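Local coordinates for DNA replication regulator protein HobA (Helicobacter pylori, PDB 2UVP), which is required for the initiation of DNA replication and increases the binding of DnaA to the oriC region, at residues A[23-28]-A[158-163]; A[29-34]-A[165-170]; A[35-40]-A[150-155]. All coordinates share one frame; numbering follows the deposited sequence.

Contact 1: A[23-28]-A[158-163]; sequences EFIAQQ and DSLLDY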
loop_
_atom_site.group_PDB
_atom_site.type_symbol
_atom_site.label_atom_id
_atom_site.label_comp_id
_atom_site.label_asym_id
_atom_site.label_seq_id
_atom_site.Cartn_x
_atom_site.Cartn_y
_atom_site.Cartn_z
ATOM N N GLU A 23 11.773 -34.975 -1.918
ATOM C CA GLU A 23 11.242 -36.196 -2.538
ATOM C C GLU A 23 9.797 -36.012 -2.986
ATOM O O GLU A 23 9.410 -36.445 -4.079
ATOM C CB GLU A 23 11.427 -37.407 -1.600
ATOM C CG GLU A 23 12.901 -37.833 -1.527
ATOM C CD GLU A 23 13.168 -39.069 -0.650
ATOM O OE1 GLU A 23 12.206 -39.604 -0.045
ATOM O OE2 GLU A 23 14.353 -39.485 -0.567
ATOM N N PHE A 24 9.009 -35.302 -2.183
ATOM C CA PHE A 24 7.622 -35.051 -2.543
ATOM C C PHE A 24 7.531 -34.069 -3.719
ATOM O O PHE A 24 6.740 -34.282 -4.642
ATOM C CB PHE A 24 6.807 -34.591 -1.328
ATOM C CG PHE A 24 5.324 -34.549 -1.574
ATOM C CD1 PHE A 24 4.630 -35.690 -1.990
ATOM C CD2 PHE A 24 4.608 -33.364 -1.370
ATOM C CE1 PHE A 24 3.235 -35.645 -2.220
ATOM C CE2 PHE A 24 3.211 -33.313 -1.578
ATOM C CZ PHE A 24 2.528 -34.458 -2.005
ATOM N N ILE A 25 8.363 -33.017 -3.699
ATOM C CA ILE A 25 8.442 -32.115 -4.861
ATOM C C ILE A 25 8.715 -32.905 -6.135
ATOM O O ILE A 25 8.043 -32.706 -7.163
ATOM C CB ILE A 25 9.497 -31.009 -4.637
ATOM C CG1 ILE A 25 8.914 -30.000 -3.619
ATOM C CG2 ILE A 25 9.900 -30.321 -5.980
ATOM C CD1 ILE A 25 9.976 -29.083 -2.960
ATOM N N ALA A 26 9.684 -33.815 -6.062
ATOM C CA ALA A 26 10.080 -34.605 -7.231
ATOM C C ALA A 26 8.893 -35.473 -7.665
ATOM O O ALA A 26 8.543 -35.556 -8.861
ATOM C CB ALA A 26 11.256 -35.484 -6.862
ATOM N N GLN A 27 8.265 -36.116 -6.693
ATOM C CA GLN A 27 7.174 -37.055 -6.992
ATOM C C GLN A 27 6.058 -36.372 -7.771
ATOM O O GLN A 27 5.518 -36.921 -8.733
ATOM C CB GLN A 27 6.610 -37.622 -5.703
ATOM C CG GLN A 27 5.546 -38.678 -5.931
ATOM C CD GLN A 27 4.910 -39.118 -4.646
ATOM O OE1 GLN A 27 5.293 -40.153 -4.082
ATOM N NE2 GLN A 27 3.938 -38.371 -4.184
ATOM N N GLN A 28 5.709 -35.165 -7.339
ATOM C CA GLN A 28 4.571 -34.433 -7.886
ATOM C C GLN A 28 4.937 -33.525 -9.042
ATOM O O GLN A 28 4.074 -32.832 -9.591
ATOM C CB GLN A 28 3.911 -33.621 -6.767
ATOM C CG GLN A 28 3.330 -34.527 -5.663
ATOM C CD GLN A 28 2.320 -35.551 -6.228
ATOM O OE1 GLN A 28 2.313 -36.734 -5.832
ATOM N NE2 GLN A 28 1.489 -35.107 -7.164
ATOM N N ASP A 158 -4.033 -28.379 -1.574
ATOM C CA ASP A 158 -2.822 -28.996 -2.108
ATOM C C ASP A 158 -1.636 -28.329 -1.407
ATOM O O ASP A 158 -1.451 -27.092 -1.494
ATOM C CB ASP A 158 -2.824 -28.759 -3.621
ATOM C CG ASP A 158 -1.560 -29.216 -4.325
ATOM O OD1 ASP A 158 -0.608 -29.735 -3.691
ATOM O OD2 ASP A 158 -1.535 -29.035 -5.562
ATOM N N SER A 159 -0.853 -29.130 -0.677
ATOM C CA SER A 159 0.289 -28.557 0.047
ATOM C C SER A 159 1.315 -27.938 -0.911
ATOM O O SER A 159 2.128 -27.147 -0.463
ATOM C CB SER A 159 0.977 -29.567 0.952
ATOM O OG SER A 159 1.538 -30.620 0.184
ATOM N N LEU A 160 1.278 -28.334 -2.195
ATOM C CA LEU A 160 2.195 -27.804 -3.224
ATOM C C LEU A 160 1.633 -26.655 -4.059
ATOM O O LEU A 160 2.283 -26.194 -5.007
ATOM C CB LEU A 160 2.754 -28.939 -4.117
ATOM C CG LEU A 160 3.490 -30.053 -3.357
ATOM C CD1 LEU A 160 3.910 -31.138 -4.365
ATOM C CD2 LEU A 160 4.736 -29.547 -2.622
ATOM N N LEU A 161 0.436 -26.177 -3.678
ATOM C CA LEU A 161 -0.243 -25.115 -4.416
ATOM C C LEU A 161 0.678 -23.937 -4.736
ATOM O O LEU A 161 0.697 -23.453 -5.872
ATOM C CB LEU A 161 -1.473 -24.627 -3.654
ATOM C CG LEU A 161 -2.177 -23.460 -4.370
ATOM C CD1 LEU A 161 -2.789 -23.918 -5.719
ATOM C CD2 LEU A 161 -3.224 -22.845 -3.435
ATOM N N ASP A 162 1.403 -23.454 -3.727
ATOM C CA ASP A 162 2.221 -22.245 -3.929
ATOM C C ASP A 162 3.250 -22.447 -5.063
ATOM O O ASP A 162 3.445 -21.566 -5.889
ATOM C CB ASP A 162 2.898 -21.848 -2.619
ATOM C CG ASP A 162 1.894 -21.446 -1.541
ATOM O OD1 ASP A 162 0.710 -21.184 -1.873
ATOM O OD2 ASP A 162 2.289 -21.395 -0.360
ATOM N N TYR A 163 3.897 -23.614 -5.107
ATOM C CA TYR A 163 4.807 -23.905 -6.205
ATOM C C TYR A 163 4.090 -23.965 -7.557
ATOM O O TYR A 163 4.613 -23.469 -8.571
ATOM C CB TYR A 163 5.466 -25.265 -5.975
ATOM C CG TYR A 163 6.246 -25.422 -4.681
ATOM C CD1 TYR A 163 7.543 -24.932 -4.566
ATOM C CD2 TYR A 163 5.707 -26.131 -3.613
ATOM C CE1 TYR A 163 8.298 -25.127 -3.397
ATOM C CE2 TYR A 163 6.440 -26.328 -2.431
ATOM C CZ TYR A 163 7.733 -25.821 -2.334
ATOM O OH TYR A 163 8.465 -26.064 -1.193
#
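L160 reaches from the turn at 158-161 into the angle between F24 and Q28 on helix 10-28, and this apolar meeting is the main substance of the contact. Its CD1 methyl does most of the touching, lying 3.5 Å from Q28 CB and 3.6 Å from F24 CE2. The leucine and the phenylalanine meet at a slant, whereas Q28 and L160 run across each other nearly at right angles. F24 is brought here by a CG anti to the backbone N (chi1 -170°). On the same helix Q28, its CG beside the backbone N (chi1 -63°), lays that atom over one face of the ring, 3.6 Å above the plane and toward the rim. S159 OG stands at the ring's edge, 3.6 Å from F24 CE2. I25 CD1 lies 4.0 Å from Y163 CZ, the phenol oxygen slightly nearer, the two side chains crossing at about a right angle.

No hydrogen bond crosses between the segments; the polar bonds serve each side separately. L160 N donates to D158 OD1 at 2.8 Å, approaching from above the carboxylate plane. This Asx turn, set within a type I beta turn, ends at L160, the N-cap residue of helix 161-180. D158 OD2 forms a salt bridge with K164, just beyond the segment. Across on helix 10-28, Q27 NE2 donates to a lone pair of Q28 OE1 at 2.8 Å.

The contact therefore sets the C-terminal end of helix 10-28 against the start of helix 161-180 at the surface of the chain. A neighbouring subunit packs on I25 and Y163, while L161 turns to L154, beside the sheet.

Contact 2: A[29-34]-A[165-170]; sequences SGWLEL and LLQLFK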
loop_
_atom_site.group_PDB
_atom_site.type_symbol
_atom_site.label_atom_id
_atom_site.label_comp_id
_atom_site.label_asym_id
_atom_site.label_seq_id
_atom_site.Cartn_x
_atom_site.Cartn_y
_atom_site.Cartn_z
ATOM N N SER A 29 6.212 -33.559 -9.417
ATOM C CA SER A 29 6.765 -32.604 -10.375
ATOM C C SER A 29 6.196 -32.737 -11.795
ATOM O O SER A 29 6.313 -31.802 -12.588
ATOM C CB SER A 29 8.294 -32.730 -10.431
ATOM O OG SER A 29 8.699 -33.935 -11.072
ATOM N N GLY A 30 5.615 -33.898 -12.126
ATOM C CA GLY A 30 5.008 -34.080 -13.454
ATOM C C GLY A 30 3.510 -33.819 -13.497
ATOM O O GLY A 30 2.854 -34.150 -14.479
ATOM N N TRP A 31 2.978 -33.161 -12.467
ATOM C CA TRP A 31 1.544 -32.943 -12.323
ATOM C C TRP A 31 0.955 -32.224 -13.545
ATOM O O TRP A 31 -0.169 -32.507 -13.954
ATOM C CB TRP A 31 1.245 -32.146 -11.035
ATOM C CG TRP A 31 1.598 -30.689 -11.156
ATOM C CD1 TRP A 31 2.831 -30.124 -10.983
ATOM C CD2 TRP A 31 0.709 -29.613 -11.523
ATOM N NE1 TRP A 31 2.763 -28.758 -11.212
ATOM C CE2 TRP A 31 1.479 -28.423 -11.543
ATOM C CE3 TRP A 31 -0.663 -29.537 -11.831
ATOM C CZ2 TRP A 31 0.921 -27.171 -11.849
ATOM C CZ3 TRP A 31 -1.224 -28.283 -12.141
ATOM C CH2 TRP A 31 -0.428 -27.120 -12.142
ATOM N N LEU A 32 1.709 -31.297 -14.133
ATOM C CA LEU A 32 1.149 -30.494 -15.225
ATOM C C LEU A 32 0.943 -31.306 -16.507
ATOM O O LEU A 32 0.087 -30.979 -17.309
ATOM C CB LEU A 32 1.978 -29.224 -15.451
ATOM C CG LEU A 32 1.368 -28.093 -16.298
ATOM C CD1 LEU A 32 -0.070 -27.779 -15.928
ATOM C CD2 LEU A 32 2.295 -26.853 -16.117
ATOM N N GLU A 33 1.718 -32.381 -16.678
ATOM C CA GLU A 33 1.539 -33.303 -17.816
ATOM C C GLU A 33 0.189 -34.014 -17.730
ATOM O O GLU A 33 -0.366 -34.430 -18.751
ATOM C CB GLU A 33 2.646 -34.347 -17.814
ATOM C CG GLU A 33 4.035 -33.782 -18.032
ATOM C CD GLU A 33 5.025 -34.868 -18.365
ATOM O OE1 GLU A 33 4.749 -35.626 -19.320
ATOM O OE2 GLU A 33 6.083 -34.970 -17.692
ATOM N N LEU A 34 -0.321 -34.149 -16.507
ATOM C CA LEU A 34 -1.587 -34.847 -16.241
ATOM C C LEU A 34 -2.764 -33.879 -16.035
ATOM O O LEU A 34 -3.907 -34.302 -15.800
ATOM C CB LEU A 34 -1.418 -35.753 -15.012
ATOM C CG LEU A 34 -0.368 -36.871 -15.074
ATOM C CD1 LEU A 34 -0.172 -37.481 -13.680
ATOM C CD2 LEU A 34 -0.784 -37.955 -16.081
ATOM N N LEU A 165 1.434 -22.428 -8.475
ATOM C CA LEU A 165 1.133 -21.066 -8.924
ATOM C C LEU A 165 2.336 -20.446 -9.662
ATOM O O LEU A 165 2.176 -19.889 -10.740
ATOM C CB LEU A 165 0.672 -20.192 -7.755
ATOM C CG LEU A 165 -0.714 -20.539 -7.173
ATOM C CD1 LEU A 165 -0.966 -19.738 -5.909
ATOM C CD2 LEU A 165 -1.826 -20.284 -8.212
ATOM N N LEU A 166 3.523 -20.540 -9.070
ATOM C CA LEU A 166 4.746 -20.055 -9.727
ATOM C C LEU A 166 4.942 -20.732 -11.078
ATOM O O LEU A 166 5.315 -20.098 -12.072
ATOM C CB LEU A 166 5.977 -20.291 -8.845
ATOM C CG LEU A 166 6.009 -19.579 -7.499
ATOM C CD1 LEU A 166 7.356 -19.841 -6.870
ATOM C CD2 LEU A 166 5.801 -18.082 -7.682
ATOM N N GLN A 167 4.713 -22.040 -11.092
ATOM C CA GLN A 167 4.994 -22.829 -12.273
ATOM C C GLN A 167 4.039 -22.416 -13.410
ATOM O O GLN A 167 4.455 -22.250 -14.572
ATOM C CB GLN A 167 4.855 -24.304 -11.931
ATOM C CG GLN A 167 5.362 -25.179 -13.057
ATOM C CD GLN A 167 5.149 -26.654 -12.777
ATOM O OE1 GLN A 167 4.911 -27.058 -11.636
ATOM N NE2 GLN A 167 5.165 -27.457 -13.842
ATOM N N LEU A 168 2.768 -22.215 -13.071
ATOM C CA LEU A 168 1.792 -21.766 -14.089
ATOM C C LEU A 168 2.108 -20.351 -14.574
ATOM O O LEU A 168 1.963 -20.044 -15.763
ATOM C CB LEU A 168 0.371 -21.814 -13.543
ATOM C CG LEU A 168 -0.162 -23.237 -13.296
ATOM C CD1 LEU A 168 -1.388 -23.123 -12.408
ATOM C CD2 LEU A 168 -0.447 -24.003 -14.646
ATOM N N PHE A 169 2.525 -19.476 -13.660
ATOM C CA PHE A 169 2.920 -18.159 -14.121
ATOM C C PHE A 169 4.076 -18.231 -15.095
ATOM O O PHE A 169 4.089 -17.569 -16.132
ATOM C CB PHE A 169 3.323 -17.217 -12.978
ATOM C CG PHE A 169 3.731 -15.885 -13.502
ATOM C CD1 PHE A 169 2.753 -14.957 -13.826
ATOM C CD2 PHE A 169 5.071 -15.603 -13.782
ATOM C CE1 PHE A 169 3.101 -13.707 -14.390
ATOM C CE2 PHE A 169 5.442 -14.360 -14.354
ATOM C CZ PHE A 169 4.438 -13.413 -14.654
ATOM N N LYS A 170 5.075 -19.024 -14.749
ATOM C CA LYS A 170 6.270 -19.124 -15.562
ATOM C C LYS A 170 5.916 -19.728 -16.925
ATOM O O LYS A 170 6.492 -19.335 -17.952
ATOM C CB LYS A 170 7.336 -19.928 -14.838
ATOM C CG LYS A 170 7.985 -19.121 -13.664
ATOM C CD LYS A 170 8.827 -20.025 -12.785
ATOM C CE LYS A 170 9.440 -19.259 -11.567
ATOM N NZ LYS A 170 10.250 -18.047 -12.002
HETATM O O HOH W 1 4.457 -30.281 -13.817
#
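A single water is held by three groups at the meeting of L32 and Q167: it accepts from Q167 NE2 and from L32 N, each at 2.9 Å, and donates to S29 O at 2.7 Å. Q167 NE2 has a further partner, a polar side chain of a neighbouring subunit, so a buried amide nitrogen is well provided for. The other end of the amide is engaged too. W31 NE1 donates to Q167 OE1 at 2.8 Å, with an N-H...O angle of 160°. The oxygen lies at the edge of the indole, in its plane, whereas NE1 stands above the carbonyl plane, 42° out of it; ring and amide are nearly perpendicular. Q167 delivers its amide on an extended chain whose CG is anti to the backbone N (chi1 -170°).

Helix 161-180, which carries Q167, covers one face of the parallel alpha/beta sheet. L165 and L168 rest on W142 of strand 139-143, and F169 on W119 of strand 116-121. An adjoining flank, with L168 shared between the two, receives the loop that follows helix 10-28.

Apolar packing fills in beside the bonds. One methyl, L168 CD2, touches both loop residues, lying 4.0 Å from W31 CH2 and 4.0 Å from L32 CD1. L32 CD2 also runs alongside the amide, 3.7 Å from Q167 NE2. Within the loop, L32 CB sits over the centre of one indole face, which probably helps to fix the rotation of the ring. K164, just before the helical segment, makes a cation-pi interaction with W31.

Contact 3: A[35-40]-A[150-155]; sequences ERSSYA and DCLLLK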
loop_
_atom_site.group_PDB
_atom_site.type_symbol
_atom_site.label_atom_id
_atom_site.label_comp_id
_atom_site.label_asym_id
_atom_site.label_seq_id
_atom_site.Cartn_x
_atom_site.Cartn_y
_atom_site.Cartn_z
ATOM N N GLU A 35 -2.494 -32.578 -16.112
ATOM C CA GLU A 35 -3.529 -31.599 -15.837
ATOM C C GLU A 35 -4.485 -31.528 -17.010
ATOM O O GLU A 35 -4.071 -31.301 -18.148
ATOM C CB GLU A 35 -2.922 -30.225 -15.563
ATOM C CG GLU A 35 -3.967 -29.128 -15.350
ATOM C CD GLU A 35 -4.932 -29.448 -14.213
ATOM O OE1 GLU A 35 -4.481 -29.951 -13.151
ATOM O OE2 GLU A 35 -6.145 -29.183 -14.380
ATOM N N ARG A 36 -5.769 -31.707 -16.720
ATOM C CA ARG A 36 -6.752 -31.834 -17.779
ATOM C C ARG A 36 -7.626 -30.609 -17.988
ATOM O O ARG A 36 -8.330 -30.554 -18.989
ATOM C CB ARG A 36 -7.637 -33.075 -17.568
ATOM C CG ARG A 36 -6.853 -34.358 -17.324
ATOM C CD ARG A 36 -5.869 -34.668 -18.447
ATOM N NE ARG A 36 -5.113 -35.881 -18.101
ATOM C CZ ARG A 36 -3.950 -36.241 -18.646
ATOM N NH1 ARG A 36 -3.376 -35.495 -19.584
ATOM N NH2 ARG A 36 -3.367 -37.362 -18.243
ATOM N N SER A 37 -7.582 -29.622 -17.084
ATOM C CA SER A 37 -8.279 -28.353 -17.367
ATOM C C SER A 37 -7.604 -27.692 -18.573
ATOM O O SER A 37 -6.466 -28.028 -18.923
ATOM C CB SER A 37 -8.330 -27.416 -16.157
ATOM O OG SER A 37 -7.035 -26.976 -15.767
ATOM N N SER A 38 -8.306 -26.768 -19.216
ATOM C CA SER A 38 -7.899 -26.278 -20.521
ATOM C C SER A 38 -6.903 -25.133 -20.428
ATOM O O SER A 38 -7.102 -24.073 -21.036
ATOM C CB SER A 38 -9.126 -25.855 -21.315
ATOM O OG SER A 38 -9.875 -26.997 -21.709
ATOM N N TYR A 39 -5.816 -25.352 -19.690
ATOM C CA TYR A 39 -4.839 -24.287 -19.465
ATOM C C TYR A 39 -4.151 -23.805 -20.744
ATOM O O TYR A 39 -3.841 -22.620 -20.854
ATOM C CB TYR A 39 -3.807 -24.691 -18.394
ATOM C CG TYR A 39 -2.898 -25.823 -18.812
ATOM C CD1 TYR A 39 -1.739 -25.564 -19.538
ATOM C CD2 TYR A 39 -3.196 -27.150 -18.483
ATOM C CE1 TYR A 39 -0.893 -26.581 -19.946
ATOM C CE2 TYR A 39 -2.354 -28.182 -18.878
ATOM C CZ TYR A 39 -1.206 -27.881 -19.614
ATOM O OH TYR A 39 -0.333 -28.852 -20.034
ATOM N N ALA A 40 -3.897 -24.707 -21.702
ATOM C CA ALA A 40 -3.272 -24.315 -22.968
ATOM C C ALA A 40 -4.183 -23.352 -23.730
ATOM O O ALA A 40 -3.742 -22.292 -24.177
ATOM C CB ALA A 40 -2.932 -25.547 -23.846
ATOM N N ASP A 150 -14.746 -22.723 -19.213
ATOM C CA ASP A 150 -13.504 -23.388 -18.836
ATOM C C ASP A 150 -12.671 -22.447 -17.981
ATOM O O ASP A 150 -12.518 -21.261 -18.301
ATOM C CB ASP A 150 -12.693 -23.790 -20.072
ATOM C CG ASP A 150 -13.332 -24.922 -20.860
ATOM O OD1 ASP A 150 -12.751 -25.315 -21.901
ATOM O OD2 ASP A 150 -14.399 -25.427 -20.439
ATOM N N CYS A 151 -12.161 -22.975 -16.877
ATOM C CA CYS A 151 -11.197 -22.241 -16.072
ATOM C C CYS A 151 -9.991 -23.137 -15.854
ATOM O O CYS A 151 -10.027 -24.332 -16.165
ATOM C CB CYS A 151 -11.796 -21.871 -14.730
ATOM S SG CYS A 151 -12.003 -23.283 -13.657
ATOM N N LEU A 152 -8.918 -22.553 -15.339
ATOM C CA LEU A 152 -7.766 -23.333 -14.924
ATOM C C LEU A 152 -8.068 -23.759 -13.500
ATOM O O LEU A 152 -8.300 -22.928 -12.616
ATOM C CB LEU A 152 -6.503 -22.471 -15.045
ATOM C CG LEU A 152 -5.064 -22.836 -14.661
ATOM C CD1 LEU A 152 -4.697 -24.307 -14.670
ATOM C CD2 LEU A 152 -4.141 -22.024 -15.593
ATOM N N LEU A 153 -8.098 -25.070 -13.278
ATOM C CA LEU A 153 -8.513 -25.618 -11.998
ATOM C C LEU A 153 -7.326 -25.919 -11.097
ATOM O O LEU A 153 -6.354 -26.543 -11.546
ATOM C CB LEU A 153 -9.307 -26.899 -12.224
ATOM C CG LEU A 153 -10.796 -26.696 -12.470
ATOM C CD1 LEU A 153 -11.423 -28.047 -12.900
ATOM C CD2 LEU A 153 -11.461 -26.122 -11.229
ATOM N N LEU A 154 -7.416 -25.453 -9.848
ATOM C CA LEU A 154 -6.389 -25.679 -8.819
ATOM C C LEU A 154 -7.037 -26.404 -7.646
ATOM O O LEU A 154 -8.243 -26.314 -7.457
ATOM C CB LEU A 154 -5.825 -24.346 -8.298
ATOM C CG LEU A 154 -5.332 -23.233 -9.238
ATOM C CD1 LEU A 154 -5.295 -21.897 -8.475
ATOM C CD2 LEU A 154 -3.973 -23.525 -9.819
ATOM N N LYS A 155 -6.233 -27.093 -6.847
ATOM C CA LYS A 155 -6.725 -27.749 -5.635
ATOM C C LYS A 155 -6.410 -26.892 -4.402
ATOM O O LYS A 155 -5.250 -26.625 -4.091
ATOM C CB LYS A 155 -6.140 -29.168 -5.539
ATOM C CG LYS A 155 -6.611 -30.058 -6.690
ATOM C CD LYS A 155 -5.874 -31.390 -6.799
ATOM C CE LYS A 155 -4.590 -31.237 -7.612
ATOM N NZ LYS A 155 -4.258 -32.471 -8.377
HETATM O O HOH W 2 -5.683 -29.055 -10.878
HETATM O O HOH W 3 -10.720 -26.089 -18.226
#
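S37 OG and the backbone N of L153 meet across this contact in a straight but long hydrogen bond, 3.3 Å with an angle of 174°, and therefore a weak one. The hydroxyl accepts here and donates to E35 OE2 at 2.8 Å, so it relays between strand and carboxylate. S37 N donates to the same oxygen at 3.1 Å. Both donors come on the anti side of E35 OE2, from opposite faces of the carboxylate plane, and together they hold the group in place. Bending at chi2 (57°) folds the E35 chain back to receive them.

Two waters bridge the segments. One donates to E35 OE1 at 2.7 Å and to L153 O at 2.7 Å, so E35 serves the strand through its second oxygen as well. Another accepts from S38 N at 2.7 Å and donates to C151 O at 2.8 Å. The bond from S38 OG to D150 OD1 is long and weak; D150 OD1 has its stronger partner in K41, through a salt bridge.

The apolar share is small, the L152 methyls lying against Y39 CB. Separately, L152 CD1 touches the S37 hydroxyl. S38 centres an inverse gamma turn, closed by a weak bond, that leads into helix 39-51.

Strand 152-153, whose L152 bonds through its backbone to L141 and L143 of strand 139-143, is an outermost strand within this chain of a parallel sheet of order 2-1-3-4-5. Here it is met by a loop, largely through side chains and water, in the doubly wound alpha/beta architecture expected of the SIS clan.

How the contacts relate
The first segments of the three contacts follow one another along the chain from helix 10-28 to the start of helix 39-51, and burial is greatest in the middle one. Contact 1 lies at the surface and is apolar across the segments. Contact 2, about 10 Å away between centres, uses the same helix 161-180 but is buried, and there a glutamine amide combines bonding with leucine packing. Contact 3, partly buried, turns to the edge strand and relies on weak bonds, waters and a carboxylate. Leucines tie the set together: L154 packs against L161, L165 and L168, so helix 161-180 packs against the 150-155 segment as well as receiving the loop of contact 2.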